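Local coordinates for muconate cycloisomerase (Azorhizobium caulinodans, PDB 3MY9), which belongs to the enolase superfamily, pairing an N-terminal capping domain with a C-terminal barrel domain, and carries bound magnesium ions in this model, at residues R88-R93 and A106-A111; E176-L181 and D215-T220; M258-R263 and A292-Y297. One frame throughout, in Å; residues are numbered along the deposited sequence.

Contact 1. Residues R88-R93 and A106-A111; sequences RELMAR and AAVEMA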
loop_
_atom_site.group_PDB
_atom_site.type_symbol
_atom_site.label_atom_id
_atom_site.label_comp_id
_atom_site.label_asym_id
_atom_site.label_seq_id
_atom_site.Cartn_x
_atom_site.Cartn_y
_atom_site.Cartn_z
ATOM N N ARG A 88 0.028 -37.016 -13.834
ATOM C CA ARG A 88 0.272 -35.960 -12.858
ATOM C C ARG A 88 1.053 -36.488 -11.672
ATOM O O ARG A 88 1.876 -35.771 -11.112
ATOM C CB ARG A 88 -1.020 -35.294 -12.373
ATOM C CG ARG A 88 -0.786 -33.845 -11.895
ATOM C CD ARG A 88 -2.014 -33.236 -11.218
ATOM N NE ARG A 88 -3.248 -33.307 -12.021
ATOM C CZ ARG A 88 -3.664 -32.371 -12.856
ATOM N NH1 ARG A 88 -2.935 -31.293 -13.066
ATOM N NH2 ARG A 88 -4.810 -32.526 -13.510
ATOM N N GLU A 89 0.787 -37.734 -11.281
ATOM C CA GLU A 89 1.500 -38.360 -10.169
ATOM C C GLU A 89 2.978 -38.535 -10.506
ATOM O O GLU A 89 3.837 -38.327 -9.652
ATOM C CB GLU A 89 0.897 -39.723 -9.817
ATOM C CG GLU A 89 1.536 -40.396 -8.588
ATOM C CD GLU A 89 0.998 -41.803 -8.344
ATOM O OE1 GLU A 89 0.279 -42.019 -7.341
ATOM O OE2 GLU A 89 1.294 -42.699 -9.167
ATOM N N LEU A 90 3.271 -38.973 -11.733
ATOM C CA LEU A 90 4.665 -39.157 -12.165
ATOM C C LEU A 90 5.359 -37.802 -12.255
ATOM O O LEU A 90 6.508 -37.704 -11.860
ATOM C CB LEU A 90 4.772 -39.889 -13.518
ATOM C CG LEU A 90 6.206 -40.199 -14.022
ATOM C CD1 LEU A 90 6.869 -41.241 -13.142
ATOM C CD2 LEU A 90 6.225 -40.672 -15.498
ATOM N N MET A 91 4.675 -36.770 -12.767
ATOM C CA MET A 91 5.286 -35.426 -12.866
ATOM C C MET A 91 5.670 -34.881 -11.498
ATOM O O MET A 91 6.693 -34.196 -11.373
ATOM C CB MET A 91 4.370 -34.413 -13.581
ATOM C CG MET A 91 4.962 -32.960 -13.679
ATOM S SD MET A 91 6.534 -32.748 -14.614
ATOM C CE MET A 91 5.898 -32.994 -16.301
ATOM N N ALA A 92 4.848 -35.166 -10.479
ATOM C CA ALA A 92 5.156 -34.762 -9.090
ATOM C C ALA A 92 6.349 -35.548 -8.561
ATOM O O ALA A 92 7.150 -35.003 -7.816
ATOM C CB ALA A 92 3.943 -34.952 -8.151
ATOM N N ARG A 93 6.474 -36.817 -8.942
ATOM C CA ARG A 93 7.680 -37.596 -8.591
ATOM C C ARG A 93 8.934 -37.014 -9.274
ATOM O O ARG A 93 9.938 -36.821 -8.632
ATOM C CB ARG A 93 7.513 -39.083 -8.919
ATOM N N ALA A 106 8.858 -32.715 -19.578
ATOM C CA ALA A 106 7.766 -32.513 -20.559
ATOM C C ALA A 106 7.748 -33.580 -21.679
ATOM O O ALA A 106 6.671 -33.951 -22.155
ATOM C CB ALA A 106 7.814 -31.114 -21.153
ATOM N N ALA A 107 8.916 -34.093 -22.068
ATOM C CA ALA A 107 8.984 -35.171 -23.077
ATOM C C ALA A 107 8.401 -36.467 -22.534
ATOM O O ALA A 107 7.772 -37.232 -23.272
ATOM C CB ALA A 107 10.429 -35.405 -23.562
ATOM N N VAL A 108 8.613 -36.729 -21.249
ATOM C CA VAL A 108 8.033 -37.910 -20.616
ATOM C C VAL A 108 6.511 -37.820 -20.575
ATOM O O VAL A 108 5.833 -38.763 -20.958
ATOM C CB VAL A 108 8.560 -38.107 -19.197
ATOM C CG1 VAL A 108 7.714 -39.120 -18.457
ATOM C CG2 VAL A 108 10.015 -38.551 -19.230
ATOM N N GLU A 109 5.986 -36.672 -20.130
ATOM C CA GLU A 109 4.539 -36.415 -20.066
ATOM C C GLU A 109 3.887 -36.563 -21.445
ATOM O O GLU A 109 2.890 -37.264 -21.611
ATOM C CB GLU A 109 4.309 -34.998 -19.540
ATOM C CG GLU A 109 2.851 -34.599 -19.347
ATOM C CD GLU A 109 2.673 -33.101 -19.227
ATOM O OE1 GLU A 109 3.312 -32.372 -20.011
ATOM O OE2 GLU A 109 1.904 -32.642 -18.346
ATOM N N MET A 110 4.456 -35.877 -22.420
ATOM C CA MET A 110 4.069 -35.966 -23.832
ATOM C C MET A 110 3.868 -37.441 -24.280
ATOM O O MET A 110 2.813 -37.834 -24.787
ATOM C CB MET A 110 5.224 -35.341 -24.626
ATOM C CG MET A 110 4.943 -34.757 -25.951
ATOM S SD MET A 110 6.446 -33.930 -26.536
ATOM C CE MET A 110 6.588 -32.601 -25.387
ATOM N N ALA A 111 4.905 -38.241 -24.067
ATOM C CA ALA A 111 4.914 -39.631 -24.490
ATOM C C ALA A 111 3.851 -40.464 -23.760
ATOM O O ALA A 111 3.187 -41.297 -24.370
ATOM C CB ALA A 111 6.300 -40.220 -24.285
#
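Leu90 and Met91, neighbours on helix 87-97, reach across to Val108 and Glu109 of helix 102-120, and the side chains meet through carbon atoms. The closest touch is a methyl on a methyl: Leu90 CD2 lies 3.7 Å from Val108 CG1, the two side chains crossing at about a right angle. The second touch is made by the end of the methionine. Its CG is anti to the backbone N (chi1 179°), and bends at chi2 and chi3 then bring the terminal methyl Met91 CE to 4.1 Å from Glu109 CB. The same methyl ends 4.4 Å from Ala106 N, a looser approach.

No hydrogen bond joins the segments. Glu109 offers them its aliphatic root, while its extended chain carries the carboxylate off to the backbone amides of Leu279 and Met280, so both carboxylate oxygens of this buried residue have hydrogen-bond partners. Also on helix 87-97, Arg88 NH2 bonds to Leu128 O of the second subunit, another copy of the protein.

The two helix segments run nearly antiparallel, at 165° with their axes approaching to 10.4 Å, as expected of a helical hairpin in the N-terminal domain. Val108 also packs on Leu71 and Ile79 of helix 64-79, which adds a third helix to the apolar layer.

Contact 2. Residues E176-L181 and D215-T220; sequences EELRIL and DAFRPT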
loop_
_atom_site.group_PDB
_atom_site.type_symbol
_atom_site.label_atom_id
_atom_site.label_comp_id
_atom_site.label_asym_id
_atom_site.label_seq_id
_atom_site.Cartn_x
_atom_site.Cartn_y
_atom_site.Cartn_z
ATOM N N GLU A 176 12.678 5.287 -38.892
ATOM C CA GLU A 176 12.425 4.354 -39.994
ATOM C C GLU A 176 11.348 3.345 -39.607
ATOM O O GLU A 176 10.479 3.040 -40.403
ATOM C CB GLU A 176 13.712 3.632 -40.437
ATOM C CG GLU A 176 13.543 2.720 -41.695
ATOM C CD GLU A 176 14.865 2.175 -42.238
ATOM O OE1 GLU A 176 15.936 2.471 -41.644
ATOM O OE2 GLU A 176 14.832 1.460 -43.272
ATOM N N GLU A 177 11.382 2.861 -38.366
ATOM C CA GLU A 177 10.373 1.913 -37.912
ATOM C C GLU A 177 8.985 2.574 -37.886
ATOM O O GLU A 177 7.988 1.921 -38.204
ATOM C CB GLU A 177 10.775 1.300 -36.567
ATOM C CG GLU A 177 12.070 0.468 -36.720
ATOM C CD GLU A 177 12.433 -0.386 -35.520
ATOM O OE1 GLU A 177 12.111 -0.006 -34.366
ATOM O OE2 GLU A 177 13.092 -1.434 -35.746
ATOM N N LEU A 178 8.927 3.864 -37.558
ATOM C CA LEU A 178 7.660 4.600 -37.567
ATOM C C LEU A 178 7.084 4.750 -38.978
ATOM O O LEU A 178 5.877 4.596 -39.164
ATOM C CB LEU A 178 7.806 5.990 -36.927
ATOM C CG LEU A 178 8.020 6.074 -35.419
ATOM C CD1 LEU A 178 8.025 7.568 -34.958
ATOM C CD2 LEU A 178 6.961 5.299 -34.684
ATOM N N ARG A 179 7.940 5.081 -39.949
ATOM C CA ARG A 179 7.523 5.188 -41.357
ATOM C C ARG A 179 7.025 3.830 -41.886
ATOM O O ARG A 179 6.075 3.751 -42.662
ATOM C CB ARG A 179 8.689 5.676 -42.252
ATOM C CG ARG A 179 9.141 7.112 -41.968
ATOM C CD ARG A 179 10.062 7.689 -43.088
ATOM N NE ARG A 179 11.347 6.983 -43.193
ATOM C CZ ARG A 179 12.433 7.222 -42.446
ATOM N NH1 ARG A 179 12.429 8.164 -41.500
ATOM N NH2 ARG A 179 13.537 6.503 -42.637
ATOM N N ILE A 180 7.695 2.764 -41.475
ATOM C CA ILE A 180 7.241 1.405 -41.796
ATOM C C ILE A 180 5.848 1.137 -41.233
ATOM O O ILE A 180 4.975 0.689 -41.952
ATOM C CB ILE A 180 8.264 0.332 -41.354
ATOM C CG1 ILE A 180 9.451 0.322 -42.341
ATOM C CG2 ILE A 180 7.636 -1.082 -41.353
ATOM C CD1 ILE A 180 10.660 -0.446 -41.869
ATOM N N LEU A 181 5.620 1.469 -39.976
ATOM C CA LEU A 181 4.312 1.231 -39.361
ATOM C C LEU A 181 3.255 2.067 -40.047
ATOM O O LEU A 181 2.130 1.604 -40.235
ATOM C CB LEU A 181 4.324 1.558 -37.875
ATOM C CG LEU A 181 5.081 0.579 -36.962
ATOM C CD1 LEU A 181 5.373 1.253 -35.637
ATOM C CD2 LEU A 181 4.328 -0.780 -36.778
ATOM N N ASP A 215 2.674 2.874 -29.878
ATOM C CA ASP A 215 1.313 2.754 -29.349
ATOM C C ASP A 215 0.257 3.503 -30.184
ATOM O O ASP A 215 -0.902 3.088 -30.189
ATOM C CB ASP A 215 1.257 3.165 -27.859
ATOM C CG ASP A 215 -0.189 3.359 -27.342
ATOM O OD1 ASP A 215 -0.835 2.360 -26.887
ATOM O OD2 ASP A 215 -0.676 4.519 -27.384
ATOM N N ALA A 216 0.647 4.534 -30.943
ATOM C CA ALA A 216 -0.319 5.308 -31.775
ATOM C C ALA A 216 -0.830 4.501 -32.959
ATOM O O ALA A 216 -1.881 4.824 -33.536
ATOM C CB ALA A 216 0.295 6.646 -32.276
ATOM N N PHE A 217 -0.106 3.436 -33.322
ATOM C CA PHE A 217 -0.525 2.568 -34.410
ATOM C C PHE A 217 -1.407 1.416 -33.932
ATOM O O PHE A 217 -1.797 0.536 -34.724
ATOM C CB PHE A 217 0.724 2.061 -35.110
ATOM C CG PHE A 217 1.499 3.167 -35.775
ATOM C CD1 PHE A 217 1.148 3.598 -37.043
ATOM C CD2 PHE A 217 2.501 3.826 -35.110
ATOM C CE1 PHE A 217 1.829 4.651 -37.649
ATOM C CE2 PHE A 217 3.195 4.871 -35.705
ATOM C CZ PHE A 217 2.855 5.284 -36.975
ATOM N N ARG A 218 -1.685 1.403 -32.622
ATOM C CA ARG A 218 -2.619 0.446 -32.016
ATOM C C ARG A 218 -2.261 -0.991 -32.266
ATOM O O ARG A 218 -3.102 -1.770 -32.655
ATOM C CB ARG A 218 -4.061 0.697 -32.499
ATOM C CG ARG A 218 -4.505 2.121 -32.234
ATOM C CD ARG A 218 -5.998 2.324 -32.457
ATOM N NE ARG A 218 -6.366 3.687 -32.065
ATOM C CZ ARG A 218 -7.564 4.061 -31.609
ATOM N NH1 ARG A 218 -8.550 3.194 -31.463
ATOM N NH2 ARG A 218 -7.765 5.328 -31.278
ATOM N N PRO A 219 -1.008 -1.368 -32.036
ATOM C CA PRO A 219 -0.723 -2.795 -32.228
ATOM C C PRO A 219 -1.564 -3.647 -31.266
ATOM O O PRO A 219 -1.993 -3.166 -30.222
ATOM C CB PRO A 219 0.752 -2.894 -31.897
ATOM C CG PRO A 219 1.045 -1.728 -31.050
ATOM C CD PRO A 219 0.147 -0.643 -31.505
ATOM N N THR A 220 -1.830 -4.894 -31.627
ATOM C CA THR A 220 -2.588 -5.800 -30.754
ATOM C C THR A 220 -1.860 -6.014 -29.451
ATOM O O THR A 220 -2.481 -6.057 -28.419
ATOM C CB THR A 220 -2.883 -7.124 -31.477
ATOM O OG1 THR A 220 -3.712 -6.806 -32.583
ATOM C CG2 THR A 220 -3.595 -8.168 -30.565
#
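In the barrel domain of the enolase superfamily, helices alternate with parallel strands, and this contact joins one such helix, through residues 176-181, to the loop that leads from helix 207-215 into strand 222-223. Phe217 sits in a type I beta turn from Asp215 to Arg218, closed by Arg218 N bonding to Asp215 O at 3.1 Å, and from there its ring reaches across to Leu178 and Leu181.

Leu181 does most of the work. Its CB stands over the centre of one face of the Phe217 ring, 3.8 Å from the centroid and 6° off the normal, a CH-pi contact almost straight over the ring. Beyond it, Leu181 CD1 comes down toward the ring atom Phe217 CD2 at 3.9 Å, so the leucine covers the same ring with its root and with one branch. The main chain closes in as well, with the carbonyl carbon Leu181 C lying 3.8 Å from Phe217 CE1.

Leu178 meets the far end of the ring. With chi1 at -70°, its branch is swung toward the loop, which lets the methyl Leu178 CD2 reach Phe217 CE2 at 3.9 Å, the two side chains crossing at about a right angle. The backbone oxygen Leu178 O is 3.8 Å from Phe217 CZ, approaching obliquely.

Around this cluster, Leu181 continues inward onto Leu194 and Leu196 of strand 193-197 and Met167 of strand 164-168, while both leucines also touch Val214 of helix 207-215. Phe217 O accepts a hydrogen bond from Arg185 NE, further along helix 174-188, a second tie between the same two elements.

Contact 3. Residues M258-R263 and A292-Y297; sequences MEVVRR and AGLPGY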
loop_
_atom_site.group_PDB
_atom_site.type_symbol
_atom_site.label_atom_id
_atom_site.label_comp_id
_atom_site.label_asym_id
_atom_site.label_seq_id
_atom_site.Cartn_x
_atom_site.Cartn_y
_atom_site.Cartn_z
ATOM N N MET A 258 1.680 -15.196 -10.934
ATOM C CA MET A 258 1.070 -14.575 -9.743
ATOM C C MET A 258 1.688 -13.226 -9.388
ATOM O O MET A 258 0.986 -12.310 -8.961
ATOM C CB MET A 258 1.067 -15.503 -8.511
ATOM C CG MET A 258 0.031 -16.651 -8.626
ATOM S SD MET A 258 -1.776 -16.282 -8.666
ATOM C CE MET A 258 -1.925 -14.571 -9.046
ATOM N N GLU A 259 2.997 -13.088 -9.589
ATOM C CA GLU A 259 3.654 -11.802 -9.337
ATOM C C GLU A 259 3.332 -10.771 -10.430
ATOM O O GLU A 259 3.165 -9.591 -10.144
ATOM C CB GLU A 259 5.149 -11.995 -9.198
ATOM C CG GLU A 259 5.857 -10.766 -8.660
ATOM C CD GLU A 259 5.451 -10.405 -7.219
ATOM O OE1 GLU A 259 5.094 -11.286 -6.402
ATOM O OE2 GLU A 259 5.490 -9.204 -6.909
ATOM N N VAL A 260 3.250 -11.215 -11.679
ATOM C CA VAL A 260 2.861 -10.348 -12.760
ATOM C C VAL A 260 1.439 -9.800 -12.480
ATOM O O VAL A 260 1.195 -8.615 -12.659
ATOM C CB VAL A 260 2.957 -11.083 -14.122
ATOM C CG1 VAL A 260 2.223 -10.360 -15.244
ATOM C CG2 VAL A 260 4.448 -11.331 -14.492
ATOM N N VAL A 261 0.510 -10.666 -12.066
ATOM C CA VAL A 261 -0.848 -10.231 -11.774
ATOM C C VAL A 261 -0.834 -9.240 -10.627
ATOM O O VAL A 261 -1.431 -8.193 -10.719
ATOM C CB VAL A 261 -1.765 -11.406 -11.430
ATOM C CG1 VAL A 261 -3.141 -10.932 -10.977
ATOM C CG2 VAL A 261 -1.863 -12.360 -12.622
ATOM N N ARG A 262 -0.111 -9.572 -9.566
ATOM C CA ARG A 262 -0.081 -8.764 -8.349
ATOM C C ARG A 262 0.451 -7.371 -8.613
ATOM O O ARG A 262 0.008 -6.400 -7.986
ATOM C CB ARG A 262 0.827 -9.441 -7.338
ATOM C CG ARG A 262 0.932 -8.742 -6.003
ATOM C CD ARG A 262 1.877 -9.502 -5.047
ATOM N NE ARG A 262 2.251 -8.640 -3.933
ATOM C CZ ARG A 262 3.183 -7.684 -3.979
ATOM N NH1 ARG A 262 3.884 -7.475 -5.080
ATOM N NH2 ARG A 262 3.418 -6.943 -2.892
ATOM N N ARG A 263 1.442 -7.285 -9.503
ATOM C CA ARG A 263 2.053 -6.008 -9.832
ATOM C C ARG A 263 1.369 -5.373 -11.055
ATOM O O ARG A 263 1.711 -4.260 -11.421
ATOM C CB ARG A 263 3.552 -6.176 -10.133
ATOM C CG ARG A 263 4.360 -6.813 -9.019
ATOM C CD ARG A 263 4.875 -5.813 -8.009
ATOM N NE ARG A 263 6.249 -5.402 -8.306
ATOM C CZ ARG A 263 7.331 -6.138 -8.076
ATOM N NH1 ARG A 263 8.515 -5.655 -8.390
ATOM N NH2 ARG A 263 7.241 -7.364 -7.563
ATOM N N ALA A 292 -7.517 -13.886 -14.036
ATOM C CA ALA A 292 -6.950 -12.540 -13.975
ATOM C C ALA A 292 -7.216 -11.680 -15.203
ATOM O O ALA A 292 -6.878 -10.514 -15.190
ATOM C CB ALA A 292 -5.446 -12.586 -13.726
ATOM N N GLY A 293 -7.808 -12.245 -16.240
ATOM C CA GLY A 293 -8.140 -11.517 -17.451
ATOM C C GLY A 293 -6.950 -11.298 -18.356
ATOM O O GLY A 293 -6.945 -10.352 -19.126
ATOM N N LEU A 294 -5.941 -12.164 -18.276
ATOM C CA LEU A 294 -4.750 -12.050 -19.134
ATOM C C LEU A 294 -4.796 -13.138 -20.208
ATOM O O LEU A 294 -4.708 -14.310 -19.882
ATOM C CB LEU A 294 -3.463 -12.166 -18.311
ATOM C CG LEU A 294 -3.283 -11.255 -17.057
ATOM C CD1 LEU A 294 -1.862 -11.445 -16.532
ATOM C CD2 LEU A 294 -3.489 -9.795 -17.344
ATOM N N PRO A 295 -4.996 -12.767 -21.487
ATOM C CA PRO A 295 -4.921 -13.791 -22.542
ATOM C C PRO A 295 -3.487 -14.354 -22.729
ATOM O O PRO A 295 -2.485 -13.700 -22.445
ATOM C CB PRO A 295 -5.354 -13.053 -23.823
ATOM C CG PRO A 295 -5.843 -11.746 -23.398
ATOM C CD PRO A 295 -5.344 -11.442 -22.018
ATOM N N GLY A 296 -3.433 -15.596 -23.188
ATOM C CA GLY A 296 -2.202 -16.240 -23.495
ATOM C C GLY A 296 -1.935 -16.292 -24.978
ATOM O O GLY A 296 -2.859 -16.303 -25.831
ATOM N N TYR A 297 -0.644 -16.341 -25.261
ATOM C CA TYR A 297 -0.108 -16.476 -26.596
ATOM C C TYR A 297 0.761 -17.731 -26.566
ATOM O O TYR A 297 1.443 -17.971 -25.589
ATOM C CB TYR A 297 0.699 -15.224 -26.877
ATOM C CG TYR A 297 1.467 -15.186 -28.175
ATOM C CD1 TYR A 297 0.818 -15.368 -29.388
ATOM C CD2 TYR A 297 2.835 -14.899 -28.195
ATOM C CE1 TYR A 297 1.493 -15.315 -30.572
ATOM C CE2 TYR A 297 3.536 -14.837 -29.417
ATOM C CZ TYR A 297 2.849 -15.032 -30.590
ATOM O OH TYR A 297 3.482 -14.958 -31.805
#
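The chain leaves helix 279-292 through a Schellman motif, in which Gly293 takes positive phi (78°), and the turn carries Ala292 and Leu294 against helix 254-263 before strand 296-297 begins; the nearest CA atoms are those of Val261 and Ala292, 6.9 Å apart.

Val261 carries the contact, with both of its methyls on the alanine: Ala292 CB lies 3.8 Å from Val261 CG2 and 4.0 Å from Val261 CG1. It can straddle that methyl because CG1 is anti to the backbone N and CG2 anti to the carbonyl carbon (chi1 174°). Leu294 comes in beside the alanine, its CD1 at 4.0 Å from Val261 CG2. The same leucine methyl reaches Val260 CG1 more loosely, at 4.4 Å, and so touches two successive residues of the helix.

Polar chemistry is kept to the other side of the helix. There Glu259 OE2 takes salt bridges from two arginines: Arg263 NH2 at 2.6 Å, with the oxygen close to the guanidinium plane, and Arg262 NH1 through a weaker, more bent hydrogen bond. Glu259 OE1 in turn pairs with Arg263 NH2 of the fourth subunit.

The helix thus has two chemistries. Its valine side meets the turn before strand 296-297 through apolar contact, with no hydrogen bond between the segments. Its charged side faces a neighbouring subunit, where the Glu259 carboxylate of each chain probably offsets the charge of its own Arg262, the two Arg262 side chains lying close across the interface.

In all three contacts the side chains meet through apolar groups, and none has a hydrogen bond across, yet their settings differ. Contact 1 is the buried one, helix against helix in the N-terminal domain. Contacts 2 and 3 are partly buried in the barrel domain: a helix against a loop in contact 2, a helix against a helix end and the turn after it in contact 3. Only contact 2 brings in an aromatic ring; the others rest on aliphatic groups and a methionine methyl. Contacts 1 and 3 share helix 279-292: Glu109 bonds amides near its start, and its end enters contact 3. The segments of contacts 2 and 3 both reach the third subunit.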